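Local coordinates for protein N-acetylglucosamine-6-phosphate deacetylase (Thermotoga maritima, PDB 1O12) that probably removes the acetyl group from N-acetylglucosamine 6-phosphate, as a metal-dependent hydrolase of the amidohydrolase superfamily with one metal ion per subunit, at residues F196-F210 and I224-L238. Numbering follows the deposited sequence.
Sequences FMKFYKEGVKRITHF and ITGAGLLLDDVKLEL. With FE (Fe (III) ion), chain C.
Y200 and D233 meet through a hydrogen bond from OH of Y200 to OD2 of D233 (2.5 Å), taken on the carboxylate's syn side and lying in the plane of the phenol ring. This joins the end of helix 193-200 to the turn leading into strand 235-239, beside the beta-alpha-beta unit of the TIM barrel formed by strand 206-207, helix 223-230 and strand 235-239. CD1 of L231 sits over one face of the same ring in a CH-pi contact, 3.8 Å from the centroid and 12° off the normal. With Y200 CG trans to the backbone N (chi1 174°), the ring is carried to L231 and V234; a leucine here would probably cost D233 OD2 its phenol donor, leaving the carboxylate more dependent on its long salt bridge to K205 NZ, and take the aromatic face from L231 CD1. Next inward, A227 CB touches F196 CD2 at 3.4 Å, and CD1 of I207 fits against CA of G228. The parallel pairing is documented by K235 N to K205 O, I207 N to K235 O (3.0 Å) and E237 N to I207 O. On the I207 and L236 face, CD1 of L236 stands over the centre of the F210 ring, 3.5 Å from its centroid. On the opposite face, NH1 and NH2 of R206 both grip OE2 of E237, NH2 at 2.8 Å, while R206 NE pairs with E336 and E237 OE1 bonds H61. This buried network borders the metal site that H209 shares with E127 and H188: F210 N bonds E237 O (2.9 Å), and the neighbouring H209 binds the iron ion through NE2 at 2.3 Å.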
loop_
_atom_site.group_PDB
_atom_site.type_symbol
_atom_site.label_atom_id
_atom_site.label_comp_id
_atom_site.label_asym_id
_atom_site.label_seq_id
_atom_site.Cartn_x
_atom_site.Cartn_y
_atom_site.Cartn_z
ATOM N N PHE A 196 2.288 -15.569 8.312
ATOM C CA PHE A 196 3.077 -15.483 7.104
ATOM C C PHE A 196 4.527 -15.270 7.530
ATOM O O PHE A 196 5.433 -15.887 6.975
ATOM C CB PHE A 196 2.622 -14.308 6.245
ATOM C CG PHE A 196 3.573 -13.971 5.155
ATOM C CD1 PHE A 196 3.531 -14.648 3.952
ATOM C CD2 PHE A 196 4.550 -13.018 5.355
ATOM C CE1 PHE A 196 4.463 -14.376 2.956
ATOM C CE2 PHE A 196 5.486 -12.741 4.373
ATOM C CZ PHE A 196 5.448 -13.413 3.176
HETATM N N MSE A 197 4.739 -14.395 8.515
HETATM C CA MSE A 197 6.087 -14.089 9.016
HETATM C C MSE A 197 6.879 -15.310 9.507
HETATM O O MSE A 197 8.124 -15.331 9.447
HETATM C CB MSE A 197 6.017 -13.063 10.145
HETATM C CG MSE A 197 5.726 -11.661 9.677
HETATM SE SE MSE A 197 7.187 -10.874 8.583
HETATM C CE MSE A 197 8.442 -10.442 10.023
ATOM N N LYS A 198 6.162 -16.306 10.015
ATOM C CA LYS A 198 6.816 -17.510 10.479
ATOM C C LYS A 198 7.538 -18.087 9.271
ATOM O O LYS A 198 8.643 -18.625 9.388
ATOM C CB LYS A 198 5.782 -18.514 10.984
ATOM C CG LYS A 198 5.984 -18.987 12.422
ATOM C CD LYS A 198 4.623 -19.168 13.137
ATOM C CE LYS A 198 3.908 -17.819 13.404
ATOM N NZ LYS A 198 2.491 -17.958 13.906
ATOM N N PHE A 199 6.915 -17.959 8.102
ATOM C CA PHE A 199 7.521 -18.475 6.891
ATOM C C PHE A 199 8.497 -17.521 6.247
ATOM O O PHE A 199 9.436 -17.948 5.600
ATOM C CB PHE A 199 6.455 -18.882 5.882
ATOM C CG PHE A 199 5.775 -20.159 6.225
ATOM C CD1 PHE A 199 4.729 -20.178 7.132
ATOM C CD2 PHE A 199 6.203 -21.353 5.669
ATOM C CE1 PHE A 199 4.119 -21.384 7.478
ATOM C CE2 PHE A 199 5.602 -22.548 6.012
ATOM C CZ PHE A 199 4.556 -22.562 6.919
ATOM N N TYR A 200 8.272 -16.227 6.418
ATOM C CA TYR A 200 9.161 -15.232 5.854
ATOM C C TYR A 200 10.507 -15.294 6.549
ATOM O O TYR A 200 11.532 -15.053 5.934
ATOM C CB TYR A 200 8.578 -13.844 6.038
ATOM C CG TYR A 200 9.511 -12.738 5.601
ATOM C CD1 TYR A 200 9.704 -12.461 4.240
ATOM C CD2 TYR A 200 10.191 -11.947 6.554
ATOM C CE1 TYR A 200 10.538 -11.423 3.826
ATOM C CE2 TYR A 200 11.035 -10.896 6.151
ATOM C CZ TYR A 200 11.196 -10.641 4.789
ATOM O OH TYR A 200 11.974 -9.586 4.377
ATOM N N LYS A 201 10.497 -15.609 7.840
ATOM C CA LYS A 201 11.729 -15.704 8.607
ATOM C C LYS A 201 12.532 -16.918 8.168
ATOM O O LYS A 201 13.737 -16.976 8.400
ATOM C CB LYS A 201 11.423 -15.850 10.085
ATOM C CG LYS A 201 10.644 -14.711 10.711
ATOM C CD LYS A 201 10.133 -15.139 12.106
ATOM C CE LYS A 201 9.400 -14.000 12.778
ATOM N NZ LYS A 201 10.260 -12.767 12.810
ATOM N N GLU A 202 11.866 -17.888 7.542
ATOM C CA GLU A 202 12.546 -19.101 7.088
ATOM C C GLU A 202 12.934 -19.041 5.618
ATOM O O GLU A 202 13.400 -20.029 5.056
ATOM C CB GLU A 202 11.669 -20.328 7.302
ATOM C CG GLU A 202 11.319 -20.659 8.752
ATOM C CD GLU A 202 12.538 -20.895 9.665
ATOM O OE1 GLU A 202 13.566 -21.464 9.217
ATOM O OE2 GLU A 202 12.448 -20.526 10.861
ATOM N N GLY A 203 12.720 -17.886 4.991
ATOM C CA GLY A 203 13.079 -17.744 3.593
ATOM C C GLY A 203 11.961 -17.734 2.573
ATOM O O GLY A 203 12.240 -17.619 1.388
ATOM N N VAL A 204 10.701 -17.871 2.972
ATOM C CA VAL A 204 9.650 -17.825 1.954
ATOM C C VAL A 204 9.494 -16.360 1.579
ATOM O O VAL A 204 9.129 -15.538 2.431
ATOM C CB VAL A 204 8.277 -18.369 2.473
ATOM C CG1 VAL A 204 7.239 -18.269 1.369
ATOM C CG2 VAL A 204 8.424 -19.849 2.965
ATOM N N LYS A 205 9.766 -16.010 0.326
ATOM C CA LYS A 205 9.653 -14.608 -0.035
ATOM C C LYS A 205 8.852 -14.306 -1.302
ATOM O O LYS A 205 9.182 -13.401 -2.066
ATOM C CB LYS A 205 11.054 -13.996 -0.109
ATOM C CG LYS A 205 11.805 -14.069 1.205
ATOM C CD LYS A 205 13.242 -13.624 1.030
ATOM C CE LYS A 205 13.987 -13.532 2.364
ATOM N NZ LYS A 205 15.383 -13.028 2.134
ATOM N N ARG A 206 7.751 -15.022 -1.484
ATOM C CA ARG A 206 6.945 -14.820 -2.665
ATOM C C ARG A 206 5.430 -15.001 -2.399
ATOM O O ARG A 206 5.024 -15.823 -1.575
ATOM C CB ARG A 206 7.461 -15.811 -3.721
ATOM C CG ARG A 206 6.948 -15.675 -5.128
ATOM C CD ARG A 206 7.481 -16.833 -5.925
ATOM N NE ARG A 206 7.222 -16.702 -7.341
ATOM C CZ ARG A 206 6.037 -16.859 -7.929
ATOM N NH1 ARG A 206 4.973 -17.165 -7.200
ATOM N NH2 ARG A 206 5.934 -16.706 -9.263
ATOM N N ILE A 207 4.601 -14.217 -3.086
ATOM C CA ILE A 207 3.144 -14.329 -2.964
ATOM C C ILE A 207 2.487 -14.626 -4.347
ATOM O O ILE A 207 2.772 -13.937 -5.342
ATOM C CB ILE A 207 2.571 -13.069 -2.342
ATOM C CG1 ILE A 207 3.060 -12.974 -0.894
ATOM C CG2 ILE A 207 1.032 -13.097 -2.416
ATOM C CD1 ILE A 207 2.546 -11.788 -0.147
ATOM N N THR A 208 1.643 -15.670 -4.395
ATOM C CA THR A 208 0.976 -16.134 -5.624
ATOM C C THR A 208 -0.226 -15.248 -5.997
ATOM O O THR A 208 -1.086 -14.952 -5.161
ATOM C CB THR A 208 0.581 -17.674 -5.482
ATOM O OG1 THR A 208 1.777 -18.435 -5.312
ATOM C CG2 THR A 208 -0.155 -18.218 -6.715
ATOM N N HIS A 209 -0.270 -14.880 -7.277
ATOM C CA HIS A 209 -1.230 -13.924 -7.853
ATOM C C HIS A 209 -1.893 -12.998 -6.831
ATOM O O HIS A 209 -3.045 -13.177 -6.431
ATOM C CB HIS A 209 -2.271 -14.586 -8.786
ATOM C CG HIS A 209 -3.008 -15.734 -8.186
ATOM N ND1 HIS A 209 -3.426 -15.750 -6.877
ATOM C CD2 HIS A 209 -3.409 -16.910 -8.726
ATOM C CE1 HIS A 209 -4.048 -16.891 -6.632
ATOM N NE2 HIS A 209 -4.049 -17.613 -7.736
ATOM N N PHE A 210 -1.091 -12.020 -6.403
ATOM C CA PHE A 210 -1.456 -10.980 -5.438
ATOM C C PHE A 210 -2.409 -10.000 -6.129
ATOM O O PHE A 210 -2.155 -9.563 -7.252
ATOM C CB PHE A 210 -0.177 -10.245 -5.014
ATOM C CG PHE A 210 -0.399 -9.090 -4.069
ATOM C CD1 PHE A 210 -0.231 -9.258 -2.698
ATOM C CD2 PHE A 210 -0.752 -7.829 -4.555
ATOM C CE1 PHE A 210 -0.405 -8.205 -1.827
ATOM C CE2 PHE A 210 -0.932 -6.761 -3.695
ATOM C CZ PHE A 210 -0.758 -6.943 -2.325
ATOM N N ILE A 224 -1.464 -11.330 4.956
ATOM C CA ILE A 224 -0.507 -11.644 3.895
ATOM C C ILE A 224 -0.426 -10.497 2.897
ATOM O O ILE A 224 0.639 -10.195 2.377
ATOM C CB ILE A 224 -0.894 -12.943 3.099
ATOM C CG1 ILE A 224 -0.702 -14.186 3.956
ATOM C CG2 ILE A 224 -0.004 -13.069 1.856
ATOM C CD1 ILE A 224 -0.371 -15.430 3.131
ATOM N N THR A 225 -1.564 -9.882 2.614
ATOM C CA THR A 225 -1.620 -8.773 1.665
ATOM C C THR A 225 -0.746 -7.644 2.166
ATOM O O THR A 225 -0.048 -6.996 1.391
ATOM C CB THR A 225 -3.060 -8.271 1.528
ATOM O OG1 THR A 225 -3.897 -9.399 1.256
ATOM C CG2 THR A 225 -3.189 -7.227 0.438
ATOM N N GLY A 226 -0.797 -7.425 3.476
ATOM C CA GLY A 226 -0.018 -6.370 4.091
ATOM C C GLY A 226 1.445 -6.727 4.138
ATOM O O GLY A 226 2.313 -5.868 3.954
ATOM N N ALA A 227 1.725 -7.996 4.396
ATOM C CA ALA A 227 3.099 -8.472 4.414
ATOM C C ALA A 227 3.632 -8.268 3.010
ATOM O O ALA A 227 4.721 -7.730 2.827
ATOM C CB ALA A 227 3.151 -9.942 4.777
ATOM N N GLY A 228 2.845 -8.678 2.019
ATOM C CA GLY A 228 3.268 -8.548 0.632
ATOM C C GLY A 228 3.660 -7.137 0.252
ATOM O O GLY A 228 4.636 -6.916 -0.468
ATOM N N LEU A 229 2.915 -6.159 0.739
ATOM C CA LEU A 229 3.238 -4.797 0.402
ATOM C C LEU A 229 4.355 -4.253 1.273
ATOM O O LEU A 229 5.210 -3.513 0.800
ATOM C CB LEU A 229 1.995 -3.913 0.556
ATOM C CG LEU A 229 0.802 -4.277 -0.313
ATOM C CD1 LEU A 229 -0.450 -3.560 0.164
ATOM C CD2 LEU A 229 1.162 -3.934 -1.768
ATOM N N LEU A 230 4.343 -4.630 2.543
ATOM C CA LEU A 230 5.305 -4.122 3.518
ATOM C C LEU A 230 6.729 -4.575 3.343
ATOM O O LEU A 230 7.656 -3.761 3.418
ATOM C CB LEU A 230 4.864 -4.492 4.940
ATOM C CG LEU A 230 5.780 -4.042 6.078
ATOM C CD1 LEU A 230 5.843 -2.526 6.098
ATOM C CD2 LEU A 230 5.266 -4.566 7.406
ATOM N N LEU A 231 6.895 -5.875 3.116
ATOM C CA LEU A 231 8.213 -6.482 2.976
ATOM C C LEU A 231 8.840 -6.255 1.611
ATOM O O LEU A 231 8.363 -6.757 0.582
ATOM C CB LEU A 231 8.117 -7.981 3.270
ATOM C CG LEU A 231 7.446 -8.256 4.614
ATOM C CD1 LEU A 231 7.129 -9.731 4.732
ATOM C CD2 LEU A 231 8.352 -7.758 5.768
ATOM N N ASP A 232 9.943 -5.516 1.616
ATOM C CA ASP A 232 10.657 -5.176 0.392
ATOM C C ASP A 232 11.247 -6.295 -0.450
ATOM O O ASP A 232 11.353 -6.139 -1.655
ATOM C CB ASP A 232 11.727 -4.161 0.723
ATOM C CG ASP A 232 11.142 -2.780 0.956
ATOM O OD1 ASP A 232 10.061 -2.685 1.625
ATOM O OD2 ASP A 232 11.763 -1.795 0.464
ATOM N N ASP A 233 11.623 -7.417 0.162
ATOM C CA ASP A 233 12.186 -8.521 -0.611
ATOM C C ASP A 233 11.226 -9.688 -0.893
ATOM O O ASP A 233 11.669 -10.767 -1.265
ATOM C CB ASP A 233 13.431 -9.056 0.073
ATOM C CG ASP A 233 13.159 -9.469 1.461
ATOM O OD1 ASP A 233 14.095 -9.942 2.134
ATOM O OD2 ASP A 233 11.985 -9.313 1.881
ATOM N N VAL A 234 9.934 -9.471 -0.686
ATOM C CA VAL A 234 8.892 -10.464 -0.985
ATOM C C VAL A 234 8.396 -10.034 -2.361
ATOM O O VAL A 234 7.971 -8.881 -2.533
ATOM C CB VAL A 234 7.668 -10.362 -0.025
ATOM C CG1 VAL A 234 6.459 -11.047 -0.647
ATOM C CG2 VAL A 234 7.978 -10.988 1.296
ATOM N N LYS A 235 8.440 -10.921 -3.342
ATOM C CA LYS A 235 7.971 -10.519 -4.661
ATOM C C LYS A 235 6.493 -10.898 -4.828
ATOM O O LYS A 235 6.028 -11.859 -4.210
ATOM C CB LYS A 235 8.830 -11.164 -5.752
ATOM C CG LYS A 235 10.327 -10.938 -5.587
ATOM C CD LYS A 235 11.061 -11.263 -6.885
ATOM C CE LYS A 235 12.566 -11.094 -6.750
ATOM N NZ LYS A 235 12.916 -9.799 -6.084
ATOM N N LEU A 236 5.762 -10.158 -5.655
ATOM C CA LEU A 236 4.354 -10.446 -5.844
ATOM C C LEU A 236 4.065 -10.756 -7.287
ATOM O O LEU A 236 4.484 -10.016 -8.180
ATOM C CB LEU A 236 3.490 -9.251 -5.434
ATOM C CG LEU A 236 3.793 -8.516 -4.123
ATOM C CD1 LEU A 236 2.816 -7.372 -3.925
ATOM C CD2 LEU A 236 3.701 -9.507 -2.973
ATOM N N GLU A 237 3.358 -11.847 -7.554
ATOM C CA GLU A 237 3.059 -12.085 -8.942
ATOM C C GLU A 237 1.735 -11.359 -9.243
ATOM O O GLU A 237 0.857 -11.296 -8.406
ATOM C CB GLU A 237 3.060 -13.602 -9.271
ATOM C CG GLU A 237 1.890 -14.427 -8.862
ATOM C CD GLU A 237 2.051 -15.912 -9.226
ATOM O OE1 GLU A 237 1.019 -16.602 -9.280
ATOM O OE2 GLU A 237 3.189 -16.407 -9.441
ATOM N N LEU A 238 1.634 -10.763 -10.423
ATOM C CA LEU A 238 0.448 -10.021 -10.809
ATOM C C LEU A 238 -0.122 -10.455 -12.170
ATOM O O LEU A 238 0.616 -10.603 -13.136
ATOM C CB LEU A 238 0.776 -8.534 -10.910
ATOM C CG LEU A 238 1.491 -7.695 -9.861
ATOM C CD1 LEU A 238 1.465 -6.238 -10.373
ATOM C CD2 LEU A 238 0.823 -7.801 -8.475
HETATM FE FE FE C . -5.038 -19.700 -7.927
#